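Local coordinates for DNA annealing helicase and endonuclease ZRANB3 (Homo sapiens, PDB 5MKW), which anneals DNA strands in an ATP-dependent manner and acts as an endonuclease to maintain genome stability at stalled or collapsed replication forks, at residues 3-6 and 7-11; 29-32 and 33-37; 56-59 and 60-64. All coordinates share one frame; numbering follows the deposited sequence. Where two conformers were deposited one is given.

Contact 1: 3-6 and 7-11; sequences SNNS and YLRAK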
loop_
_atom_site.group_PDB
_atom_site.type_symbol
_atom_site.label_atom_id
_atom_site.label_comp_id
_atom_site.label_asym_id
_atom_site.label_seq_id
_atom_site.Cartn_x
_atom_site.Cartn_y
_atom_site.Cartn_z
ATOM N N SER A 3 0.448 2.552 -14.602
ATOM C CA SER A 3 -0.281 3.817 -14.758
ATOM C C SER A 3 -1.795 3.591 -14.882
ATOM O O SER A 3 -2.582 4.416 -14.405
ATOM C CB SER A 3 0.276 4.673 -15.910
ATOM O OG SER A 3 -0.121 4.208 -17.184
ATOM N N ASN A 4 -2.186 2.381 -15.295
ATOM C CA ASN A 4 -3.576 2.038 -15.541
ATOM C C ASN A 4 -4.142 1.525 -14.201
ATOM O O ASN A 4 -4.600 0.405 -14.073
ATOM C CB ASN A 4 -3.664 0.953 -16.661
ATOM C CG ASN A 4 -5.083 0.756 -17.210
ATOM O OD1 ASN A 4 -5.931 1.624 -17.109
ATOM N ND2 ASN A 4 -5.303 -0.353 -17.866
ATOM N N ASN A 5 -4.035 2.351 -13.162
ATOM C CA ASN A 5 -4.085 1.842 -11.806
ATOM C C ASN A 5 -5.476 1.390 -11.309
ATOM O O ASN A 5 -5.587 0.376 -10.638
ATOM C CB ASN A 5 -3.449 2.824 -10.847
ATOM C CG ASN A 5 -2.733 2.108 -9.725
ATOM O OD1 ASN A 5 -3.306 2.003 -8.675
ATOM N ND2 ASN A 5 -1.624 1.361 -10.051
ATOM N N SER A 6 -6.506 2.161 -11.609
ATOM C CA SER A 6 -7.876 1.781 -11.347
ATOM C C SER A 6 -8.177 0.403 -11.840
ATOM O O SER A 6 -8.728 -0.401 -11.110
ATOM C CB SER A 6 -8.861 2.768 -11.997
ATOM O OG SER A 6 -8.868 4.017 -11.332
ATOM N N TYR A 7 -7.828 0.147 -13.111
ATOM C CA TYR A 7 -8.113 -1.120 -13.728
ATOM C C TYR A 7 -7.390 -2.197 -12.953
ATOM O O TYR A 7 -7.967 -3.246 -12.622
ATOM C CB TYR A 7 -7.654 -1.108 -15.196
ATOM C CG TYR A 7 -7.673 -2.469 -15.869
ATOM C CD1 TYR A 7 -8.888 -3.066 -16.185
ATOM C CD2 TYR A 7 -6.515 -3.210 -16.024
ATOM C CE1 TYR A 7 -8.930 -4.328 -16.734
ATOM C CE2 TYR A 7 -6.530 -4.458 -16.630
ATOM C CZ TYR A 7 -7.737 -4.989 -17.009
ATOM O OH TYR A 7 -7.824 -6.252 -17.467
ATOM N N LEU A 8 -6.090 -1.989 -12.749
ATOM C CA LEU A 8 -5.271 -2.997 -12.099
ATOM C C LEU A 8 -5.741 -3.311 -10.664
ATOM O O LEU A 8 -5.793 -4.480 -10.269
ATOM C CB LEU A 8 -3.817 -2.581 -12.140
ATOM C CG LEU A 8 -3.237 -2.586 -13.568
ATOM C CD1 LEU A 8 -1.816 -2.062 -13.478
ATOM C CD2 LEU A 8 -3.237 -3.973 -14.207
ATOM N N ARG A 9 -6.087 -2.267 -9.905
ATOM C CA ARG A 9 -6.578 -2.434 -8.532
ATOM C C ARG A 9 -7.793 -3.327 -8.552
ATOM O O ARG A 9 -7.895 -4.288 -7.781
ATOM C CB ARG A 9 -6.906 -1.081 -7.879
ATOM C CG ARG A 9 -5.680 -0.240 -7.477
ATOM C CD ARG A 9 -6.100 1.157 -6.975
ATOM N NE ARG A 9 -6.801 0.993 -5.698
ATOM C CZ ARG A 9 -6.207 0.883 -4.514
ATOM N NH1 ARG A 9 -4.889 0.965 -4.418
ATOM N NH2 ARG A 9 -6.935 0.691 -3.420
ATOM N N ALA A 10 -8.693 -3.055 -9.478
ATOM C CA ALA A 10 -9.976 -3.766 -9.501
ATOM C C ALA A 10 -9.758 -5.210 -9.906
ATOM O O ALA A 10 -10.335 -6.121 -9.299
ATOM C CB ALA A 10 -10.954 -3.085 -10.429
ATOM N N LYS A 11 -8.858 -5.430 -10.830
ATOM C CA LYS A 11 -8.543 -6.808 -11.264
ATOM C C LYS A 11 -7.894 -7.625 -10.168
ATOM O O LYS A 11 -8.302 -8.765 -9.925
ATOM C CB LYS A 11 -7.631 -6.847 -12.460
ATOM C CG LYS A 11 -8.241 -6.395 -13.768
ATOM C CD LYS A 11 -9.409 -7.240 -14.216
ATOM C CE LYS A 11 -9.051 -8.697 -14.341
ATOM N NZ LYS A 11 -10.212 -9.365 -14.981
HETATM O O HOH W 1 -7.248 2.378 -14.873
HETATM O O HOH W 2 -2.609 0.852 -6.271
#

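Contact 2: 29-32 and 33-37; sequences ELFL and RLRDA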
loop_
_atom_site.group_PDB
_atom_site.type_symbol
_atom_site.label_atom_id
_atom_site.label_comp_id
_atom_site.label_asym_id
_atom_site.label_seq_id
_atom_site.Cartn_x
_atom_site.Cartn_y
_atom_site.Cartn_z
ATOM N N GLU A 29 -11.160 -4.233 4.793
ATOM C CA GLU A 29 -12.091 -4.260 5.923
ATOM C C GLU A 29 -11.832 -3.085 6.870
ATOM O O GLU A 29 -12.770 -2.440 7.331
ATOM C CB GLU A 29 -11.904 -5.562 6.687
ATOM C CG GLU A 29 -12.459 -5.565 8.110
ATOM C CD GLU A 29 -12.267 -6.926 8.807
ATOM O OE1 GLU A 29 -11.111 -7.256 9.212
ATOM O OE2 GLU A 29 -13.268 -7.680 8.916
ATOM N N LEU A 30 -10.555 -2.776 7.113
ATOM C CA LEU A 30 -10.229 -1.566 7.904
ATOM C C LEU A 30 -10.685 -0.244 7.213
ATOM O O LEU A 30 -11.214 0.670 7.864
ATOM C CB LEU A 30 -8.730 -1.506 8.209
ATOM C CG LEU A 30 -8.345 -0.408 9.244
ATOM C CD1 LEU A 30 -8.999 -0.714 10.614
ATOM C CD2 LEU A 30 -6.827 -0.301 9.350
ATOM N N PHE A 31 -10.445 -0.130 5.924
ATOM C CA PHE A 31 -10.942 1.017 5.130
ATOM C C PHE A 31 -12.443 1.229 5.375
ATOM O O PHE A 31 -12.886 2.344 5.649
ATOM C CB PHE A 31 -10.708 0.805 3.604
ATOM C CG PHE A 31 -11.513 1.753 2.750
ATOM C CD1 PHE A 31 -11.299 3.145 2.830
ATOM C CD2 PHE A 31 -12.593 1.301 2.001
ATOM C CE1 PHE A 31 -12.140 4.050 2.183
ATOM C CE2 PHE A 31 -13.428 2.198 1.347
ATOM C CZ PHE A 31 -13.197 3.582 1.446
ATOM N N LEU A 32 -13.227 0.161 5.245
ATOM C CA LEU A 32 -14.687 0.317 5.346
ATOM C C LEU A 32 -15.079 0.748 6.749
ATOM O O LEU A 32 -15.977 1.554 6.913
ATOM C CB LEU A 32 -15.419 -0.971 4.997
ATOM C CG LEU A 32 -15.254 -1.455 3.575
ATOM C CD1 LEU A 32 -15.706 -2.903 3.463
ATOM C CD2 LEU A 32 -16.057 -0.554 2.651
ATOM N N ARG A 33 -14.421 0.174 7.749
ATOM C CA ARG A 33 -14.682 0.530 9.140
ATOM C C ARG A 33 -14.364 2.014 9.408
ATOM O O ARG A 33 -15.185 2.752 10.001
ATOM C CB ARG A 33 -13.895 -0.403 10.056
ATOM C CG ARG A 33 -13.929 -0.021 11.536
ATOM C CD ARG A 33 -15.069 -0.642 12.329
ATOM N NE ARG A 33 -14.864 -0.408 13.759
ATOM C CZ ARG A 33 -15.480 0.530 14.467
ATOM N NH1 ARG A 33 -16.383 1.316 13.910
ATOM N NH2 ARG A 33 -15.204 0.656 15.749
ATOM N N LEU A 34 -13.222 2.480 8.896
ATOM C CA LEU A 34 -12.852 3.870 9.040
ATOM C C LEU A 34 -13.779 4.810 8.302
ATOM O O LEU A 34 -14.182 5.848 8.828
ATOM C CB LEU A 34 -11.351 4.095 8.685
ATOM C CG LEU A 34 -10.659 3.914 10.034
ATOM C CD1 LEU A 34 -9.597 2.877 10.075
ATOM C CD2 LEU A 34 -10.220 5.221 10.691
ATOM N N ARG A 35 -14.108 4.467 7.072
ATOM C CA ARG A 35 -14.963 5.295 6.264
ATOM C C ARG A 35 -16.253 5.593 7.016
ATOM O O ARG A 35 -16.758 6.718 6.994
ATOM C CB ARG A 35 -15.276 4.623 4.939
ATOM C CG ARG A 35 -16.096 5.475 3.984
ATOM C CD ARG A 35 -16.572 4.656 2.775
ATOM N NE ARG A 35 -17.580 3.704 3.222
ATOM C CZ ARG A 35 -17.943 2.606 2.545
ATOM N NH1 ARG A 35 -17.556 2.397 1.313
ATOM N NH2 ARG A 35 -18.811 1.788 3.067
ATOM N N ASP A 36 -16.809 4.564 7.631
ATOM C CA ASP A 36 -18.119 4.683 8.174
ATOM C C ASP A 36 -18.151 5.046 9.646
ATOM O O ASP A 36 -19.225 5.256 10.196
ATOM C CB ASP A 36 -18.875 3.389 7.914
ATOM C CG ASP A 36 -19.204 3.180 6.442
ATOM O OD1 ASP A 36 -19.236 4.140 5.626
ATOM O OD2 ASP A 36 -19.503 2.020 6.110
ATOM N N ALA A 37 -16.989 5.113 10.276
ATOM C CA ALA A 37 -16.861 5.687 11.608
ATOM C C ALA A 37 -16.955 7.204 11.571
ATOM O O ALA A 37 -16.502 7.845 10.636
ATOM C CB ALA A 37 -15.554 5.282 12.243
#

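Contact 3: 56-59 and 60-64; sequences LEQL and NEMIR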
loop_
_atom_site.group_PDB
_atom_site.type_symbol
_atom_site.label_atom_id
_atom_site.label_comp_id
_atom_site.label_asym_id
_atom_site.label_seq_id
_atom_site.Cartn_x
_atom_site.Cartn_y
_atom_site.Cartn_z
ATOM N N LEU A 56 2.446 10.364 9.802
ATOM C CA LEU A 56 1.504 11.275 10.406
ATOM C C LEU A 56 0.705 12.034 9.361
ATOM O O LEU A 56 -0.474 12.243 9.520
ATOM C CB LEU A 56 2.231 12.249 11.314
ATOM C CG LEU A 56 1.376 13.345 11.923
ATOM C CD1 LEU A 56 0.249 12.771 12.782
ATOM C CD2 LEU A 56 2.235 14.258 12.781
ATOM N N GLU A 57 1.363 12.437 8.288
ATOM C CA GLU A 57 0.707 13.167 7.217
ATOM C C GLU A 57 -0.442 12.318 6.624
ATOM O O GLU A 57 -1.557 12.783 6.389
ATOM C CB GLU A 57 1.771 13.473 6.136
ATOM C CG GLU A 57 1.249 14.122 4.855
ATOM C CD GLU A 57 0.769 15.563 5.088
ATOM O OE1 GLU A 57 1.307 16.245 6.000
ATOM O OE2 GLU A 57 -0.133 16.033 4.351
ATOM N N GLN A 58 -0.178 11.044 6.442
ATOM C CA GLN A 58 -1.170 10.177 5.814
ATOM C C GLN A 58 -2.286 9.899 6.789
ATOM O O GLN A 58 -3.469 9.941 6.437
ATOM C CB GLN A 58 -0.520 8.894 5.306
ATOM C CG GLN A 58 -1.517 8.016 4.592
ATOM C CD GLN A 58 -0.854 6.919 3.776
ATOM O OE1 GLN A 58 0.288 7.066 3.374
ATOM N NE2 GLN A 58 -1.541 5.806 3.578
ATOM N N LEU A 59 -1.912 9.622 8.036
ATOM C CA LEU A 59 -2.889 9.406 9.094
ATOM C C LEU A 59 -3.811 10.620 9.275
ATOM O O LEU A 59 -5.033 10.466 9.442
ATOM C CB LEU A 59 -2.194 9.056 10.427
ATOM C CG LEU A 59 -1.448 7.727 10.398
ATOM C CD1 LEU A 59 -0.630 7.544 11.673
ATOM C CD2 LEU A 59 -2.417 6.557 10.189
ATOM N N ASN A 60 -3.266 11.837 9.183
ATOM C CA ASN A 60 -4.128 13.016 9.264
ATOM C C ASN A 60 -5.138 13.017 8.072
ATOM O O ASN A 60 -6.307 13.374 8.219
ATOM C CB ASN A 60 -3.312 14.304 9.229
ATOM C CG ASN A 60 -2.570 14.573 10.510
ATOM O OD1 ASN A 60 -2.919 14.036 11.567
ATOM N ND2 ASN A 60 -1.576 15.448 10.430
ATOM N N GLU A 61 -4.703 12.606 6.896
ATOM C CA GLU A 61 -5.651 12.550 5.749
ATOM C C GLU A 61 -6.719 11.492 5.950
ATOM O O GLU A 61 -7.878 11.652 5.528
ATOM C CB GLU A 61 -4.943 12.202 4.469
ATOM C CG GLU A 61 -4.093 13.314 3.897
ATOM C CD GLU A 61 -3.316 12.806 2.709
ATOM O OE1 GLU A 61 -3.733 11.774 2.095
ATOM O OE2 GLU A 61 -2.245 13.387 2.425
ATOM N N MET A 62 -6.286 10.380 6.511
ATOM C CA MET A 62 -7.201 9.273 6.824
ATOM C C MET A 62 -8.255 9.611 7.885
ATOM O O MET A 62 -9.324 9.048 7.877
ATOM C CB MET A 62 -6.385 8.048 7.238
ATOM C CG MET A 62 -5.597 7.458 6.050
ATOM S SD MET A 62 -4.207 6.413 6.523
ATOM C CE MET A 62 -4.900 4.786 6.734
ATOM N N ILE A 63 -7.921 10.484 8.837
ATOM C CA ILE A 63 -8.902 10.929 9.828
ATOM C C ILE A 63 -9.955 11.826 9.173
ATOM O O ILE A 63 -11.142 11.759 9.480
ATOM C CB ILE A 63 -8.167 11.672 10.977
ATOM C CG1 ILE A 63 -7.346 10.694 11.806
ATOM C CG2 ILE A 63 -9.134 12.456 11.832
ATOM C CD1 ILE A 63 -6.221 11.342 12.601
ATOM N N ARG A 64 -9.510 12.674 8.237
ATOM C CA ARG A 64 -10.402 13.617 7.584
ATOM C C ARG A 64 -11.291 12.872 6.596
ATOM O O ARG A 64 -12.493 13.114 6.518
ATOM C CB ARG A 64 -9.571 14.682 6.857
ATOM C CG ARG A 64 -10.360 15.702 6.064
ATOM C CD ARG A 64 -9.462 16.891 5.670
ATOM N NE ARG A 64 -8.153 16.879 6.342
ATOM C CZ ARG A 64 -7.019 16.533 5.745
ATOM N NH1 ARG A 64 -7.041 16.164 4.476
ATOM N NH2 ARG A 64 -5.867 16.540 6.408
HETATM O O HOH W 3 -1.231 16.883 7.817
HETATM O O HOH W 4 -2.907 16.096 6.075
#

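Contact 1: 3-6 and 7-11
Asn4, at the N-cap, and Asn5 and Ser6, in the first turn of helix 5-16, lie at the N-terminal end of this HNH-domain construct, and their carbonyls accept from the amides of Leu8, Arg9 and Ala10 as the helix winds up. Arg9 N reaches Asn5 O at 2.8 Å, while Leu8 packs its CG against Asn4 O. Before the helix the chain bends through an inverse gamma turn centred on Asn4, with a weak bond from Asn5 N to Ser3 O. Although Asn4 holds the N-cap position, its side chain makes no direct capping bond. With CG anti to the backbone N (chi1 -167°), its amide extends beside Tyr7, and water 1 bridges the two residues, accepting from Tyr7 N at 2.9 Å and donating to Asn4 OD1 at 2.7 Å. The other amide atom, Asn4 ND2, lies obliquely to the Tyr7 ring, 3.6 Å from its CD2, and hydrogen-bonds a glycerol that probably came from the crystallisation liquor. Amide and ring planes are only 13° apart. Lys11 CG rests on one face of the same ring, 3.5 Å above the plane and displaced toward the rim.

On another side of the helix, Asn5 and Arg9 meet one turn apart. Asn5 OD1 approaches the aliphatic part of the arginine, 3.4 Å from Arg9 CD, while Asn5 ND2 turns back to donate to Met2 O. The Arg9 chain bends at chi3 (68°), and its guanidinium binds Trp72 O through NH1 and makes a cation-pi contact with Trp72, tying the helix start to strand 72-76. Water 2 completes the link: it donates to Asn5 OD1 and accepts from Arg9 NH1 at 2.9 Å, lying at the guanidinium edge in its plane.

Contact 2: 29-32 and 33-37
Leu32 lays its CD2 methyl over one face of the Arg35 guanidinium, 3.6 Å from NH1, the two side chains running side by side. Phe31 borders the same arginine: Arg35 CB sits over one face of its ring, and Phe31 CZ is 3.8 Å from Arg35 CD. Ring and guanidinium planes stand 80° apart, so the aromatic meets the aliphatic stem and does not stack on the charged group. Arg35 CG is anti to the backbone N (chi1 -176°), and a later bend at chi3 turns the head back to Asp36. There NE meets OD1 at 3.0 Å and NH2 meets OD2 at 3.1 Å, a side-on salt bridge in which OD1 is approached from above the carboxylate plane. On the inward side of helix 27-36, Leu30 CG packs 3.6 Å from Leu34 CD1. Leu34, touching Leu46, and the bonds from Arg42 to the carbonyls of Leu34 and Arg35 join the helix to helix 39-47, while Leu30 faces the loop residues Trp50 and Phe71. The chemistry is thus split: the leucines pack inward, while the Arg35 head, flanked by hydrocarbon and paired with Asp36, probably has its charge largely balanced at the surface.

Contact 3: 56-59 and 60-64
Four successive i to i+4 bonds, from Asn60, Glu61, Met62 and Ile63 N to Leu56, Glu57, Gln58 and Leu59 O, wind helix 56-64, the short amphipathic helix that packs on helix 39-47. On its buried side Met62 SD, 3.7 Å from Gln58 CG and 4.1 Å from Leu59 CD2, touches both side chains and also lies near Gln58 O. Leu59 continues onto Tyr47, and Met62 reaches Leu46 and Phe71. Asn60 folds back over the preceding turn: with CG anti to the carbonyl carbon (chi1 -73°), its amide carbon comes 3.3 Å from Leu56 O, and OD1 sits 3.6 Å from Leu56 CD1. Its ND2 donates to water 3 at 3.0 Å, and this water in turn donates to Glu57 OE1. A leucine in place of Asn60 would probably leave this water without its donor and break the bridge to the Glu57 carboxylate. Glu57 and Glu61 bring like charges together, their carboxylate planes 76° apart. Arg64 probably offsets part of the repulsion, since water 4 accepts from its NH2 and donates to Glu57 OE2, while Glu61 OE1 has a partner of its own in His70 NE2. The closest atoms of the two carboxylates are Glu57 OE2 and Glu61 OE2, 3.9 Å apart.

How the contacts relate
Contact 1 is a surface feature at the start of helix 5-16, whereas contacts 2 and 3 are partly buried and belong to helices 27-36 and 56-64. The latter two do not touch, their centres lying about 14 Å apart, but helix 39-47 serves both: Leu46 meets Leu34 from one and Met62 and Ile63 from the other, and Arg42 binds carbonyls of both helices. Phe71 likewise touches Leu30 and Met62. Contact 1 joins the fold through Arg9, which meets strand 72-76 and also Glu68, a residue that Phe31 of contact 2 touches as well. Waters bridge side chains in contacts 1 and 3, while contact 2 pairs its charges in a direct salt bridge.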